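Local coordinates for 2-c-methyl-d-erythritol 2,4-cyclodiphosphate synthase (Plasmodium falciparum, PDB 4C81), which catalyses formation of the cyclic diphosphate 2-C-methyl-D-erythritol 2,4-cyclodiphosphate with release of CMP, a step of isoprenoid precursor synthesis, working as a zinc-containing homotrimer, at residues Tyr14-Ile19 against Ala170-Ala175. The protein carries 1 engineered substitution. Numbering follows the deposited sequence.
Sequences YDIHKI and AIECFA. With ZN (zinc ion), chain B; ZN (zinc ion), chain C.
Tyr14 reaches across to Phe174 and Glu172: with CG anti to the backbone N (chi1 167°) its ring slants over Phe174 and brings its edge to the Glu172 carboxylate. One rim carbon, CD1, dips onto the face of the Phe174 ring, 3.6 Å from Phe174 CZ, and the two planes meet obliquely at 53°. Further out, the hydroxyl OH gives a 3.0 Å hydrogen bond to Glu172 OE1, reaching it from above the carboxylate plane. The same OE1 binds a zinc ion at 2.4 Å, with His159 of a second subunit among the other ligands. Ile16 CG1 rests on the Ala170 methyl, 4.0 Å from CB, and its CD1 lies between that methyl and the Glu172 carboxylate. Toward the far end of the segments, Ile19 crosses Ile171 at about a right angle, Ile19 CD1 against Ile171 CG2 at 3.6 Å. Four backbone hydrogen bonds, two each at Asp15–Cys173 and His17–Ile171, tie the strands together. On the sheet face away from Tyr14, Asp15 OD2 and His17 NE2 both bind one other zinc ion, each at 2.0 Å, joined by His67 and a water, while Asp15 OD1 forms a salt bridge with Lys157 of the second subunit. Phe174 meets its counterparts of both other subunits edge-to-face. Thus one strand pair of the YgbB (IspF) fold faces the trimer core on one side and contributes Asp15 and His17 to the zinc and CDP site on the other.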
loop_
_atom_site.group_PDB
_atom_site.type_symbol
_atom_site.label_atom_id
_atom_site.label_comp_id
_atom_site.label_asym_id
_atom_site.label_seq_id
_atom_site.Cartn_x
_atom_site.Cartn_y
_atom_site.Cartn_z
ATOM N N TYR A 14 8.059 1.449 1.814
ATOM C CA TYR A 14 7.531 1.676 3.147
ATOM C C TYR A 14 8.672 2.083 4.067
ATOM O O TYR A 14 9.794 1.590 3.938
ATOM C CB TYR A 14 6.866 0.409 3.672
ATOM C CG TYR A 14 6.579 0.454 5.155
ATOM C CD1 TYR A 14 5.469 1.120 5.642
ATOM C CD2 TYR A 14 7.429 -0.174 6.061
ATOM C CE1 TYR A 14 5.202 1.167 7.003
ATOM C CE2 TYR A 14 7.170 -0.142 7.422
ATOM C CZ TYR A 14 6.056 0.532 7.884
ATOM O OH TYR A 14 5.804 0.571 9.232
ATOM N N ASP A 15 8.391 2.996 4.988
ATOM C CA ASP A 15 9.342 3.309 6.041
ATOM C C ASP A 15 8.615 3.780 7.291
ATOM O O ASP A 15 7.476 4.265 7.224
ATOM C CB ASP A 15 10.343 4.366 5.573
ATOM C CG ASP A 15 11.576 4.447 6.462
ATOM O OD1 ASP A 15 11.875 3.478 7.204
ATOM O OD2 ASP A 15 12.249 5.495 6.415
ATOM N N ILE A 16 9.283 3.603 8.427
ATOM C CA ILE A 16 8.787 4.031 9.728
ATOM C C ILE A 16 9.980 4.478 10.568
ATOM O O ILE A 16 11.039 3.840 10.540
ATOM C CB ILE A 16 8.007 2.887 10.452
ATOM C CG1 ILE A 16 7.556 3.327 11.853
ATOM C CG2 ILE A 16 8.847 1.610 10.529
ATOM C CD1 ILE A 16 6.609 2.350 12.538
ATOM N N HIS A 17 9.818 5.586 11.294
ATOM C CA HIS A 17 10.814 6.007 12.274
ATOM C C HIS A 17 10.161 6.476 13.560
ATOM O O HIS A 17 9.048 7.009 13.546
ATOM C CB HIS A 17 11.734 7.087 11.699
ATOM C CG HIS A 17 12.739 6.550 10.726
ATOM N ND1 HIS A 17 13.792 5.750 11.113
ATOM C CD2 HIS A 17 12.829 6.668 9.381
ATOM C CE1 HIS A 17 14.498 5.413 10.047
ATOM N NE2 HIS A 17 13.935 5.957 8.985
ATOM N N LYS A 18 10.866 6.242 14.666
ATOM C CA LYS A 18 10.445 6.690 15.987
ATOM C C LYS A 18 10.665 8.190 16.103
ATOM O O LYS A 18 11.688 8.714 15.644
ATOM C CB LYS A 18 11.242 5.973 17.081
ATOM C CG LYS A 18 11.035 4.465 17.130
ATOM C CD LYS A 18 11.984 3.787 18.125
ATOM C CE LYS A 18 11.696 4.172 19.572
ATOM N NZ LYS A 18 10.300 3.852 19.986
ATOM N N ILE A 19 9.702 8.873 16.710
ATOM C CA ILE A 19 9.794 10.313 16.910
ATOM C C ILE A 19 9.452 10.714 18.339
ATOM O O ILE A 19 8.841 9.947 19.094
ATOM C CB ILE A 19 8.861 11.090 15.948
ATOM C CG1 ILE A 19 7.396 10.664 16.126
ATOM C CG2 ILE A 19 9.304 10.898 14.507
ATOM C CD1 ILE A 19 6.406 11.716 15.691
ATOM N N ALA A 170 5.710 7.197 16.570
ATOM C CA ALA A 170 6.328 6.967 15.270
ATOM C C ALA A 170 5.554 7.661 14.155
ATOM O O ALA A 170 4.420 8.102 14.352
ATOM C CB ALA A 170 6.424 5.468 14.992
ATOM N N ILE A 171 6.189 7.754 12.990
ATOM C CA ILE A 171 5.542 8.205 11.754
ATOM C C ILE A 171 5.904 7.232 10.636
ATOM O O ILE A 171 6.975 6.618 10.662
ATOM C CB ILE A 171 5.962 9.641 11.359
ATOM C CG1 ILE A 171 7.490 9.776 11.266
ATOM C CG2 ILE A 171 5.402 10.651 12.368
ATOM C CD1 ILE A 171 7.958 11.114 10.729
ATOM N N GLU A 172 5.019 7.081 9.659
ATOM C CA GLU A 172 5.291 6.144 8.569
ATOM C C GLU A 172 4.866 6.681 7.213
ATOM O O GLU A 172 4.099 7.645 7.111
ATOM C CB GLU A 172 4.712 4.748 8.856
ATOM C CG GLU A 172 3.204 4.606 8.877
ATOM C CD GLU A 172 2.760 3.178 9.226
ATOM O OE1 GLU A 172 3.538 2.447 9.882
ATOM O OE2 GLU A 172 1.635 2.793 8.842
ATOM N N CYS A 173 5.431 6.079 6.172
ATOM C CA CYS A 173 5.232 6.539 4.802
ATOM C C CYS A 173 5.087 5.343 3.874
ATOM O O CYS A 173 5.832 4.367 3.998
ATOM C CB CYS A 173 6.424 7.396 4.343
ATOM S SG CYS A 173 6.152 8.228 2.761
ATOM N N PHE A 174 4.118 5.428 2.962
ATOM C CA PHE A 174 4.009 4.534 1.816
ATOM C C PHE A 174 4.214 5.352 0.555
ATOM O O PHE A 174 3.496 6.314 0.320
ATOM C CB PHE A 174 2.628 3.876 1.763
ATOM C CG PHE A 174 2.401 2.867 2.838
ATOM C CD1 PHE A 174 2.010 3.267 4.106
ATOM C CD2 PHE A 174 2.586 1.514 2.591
ATOM C CE1 PHE A 174 1.800 2.332 5.116
ATOM C CE2 PHE A 174 2.373 0.576 3.594
ATOM C CZ PHE A 174 1.985 0.986 4.854
ATOM N N ALA A 175 5.200 4.976 -0.250
ATOM C CA ALA A 175 5.469 5.652 -1.512
ATOM C C ALA A 175 5.151 4.687 -2.645
ATOM O O ALA A 175 5.642 3.569 -2.649
ATOM C CB ALA A 175 6.924 6.088 -1.581
HETATM ZN ZN ZN B . 14.167 5.401 7.028
HETATM ZN ZN ZN C . 2.963 0.649 11.281
HETATM O O HOH W 1 14.949 3.843 6.503
#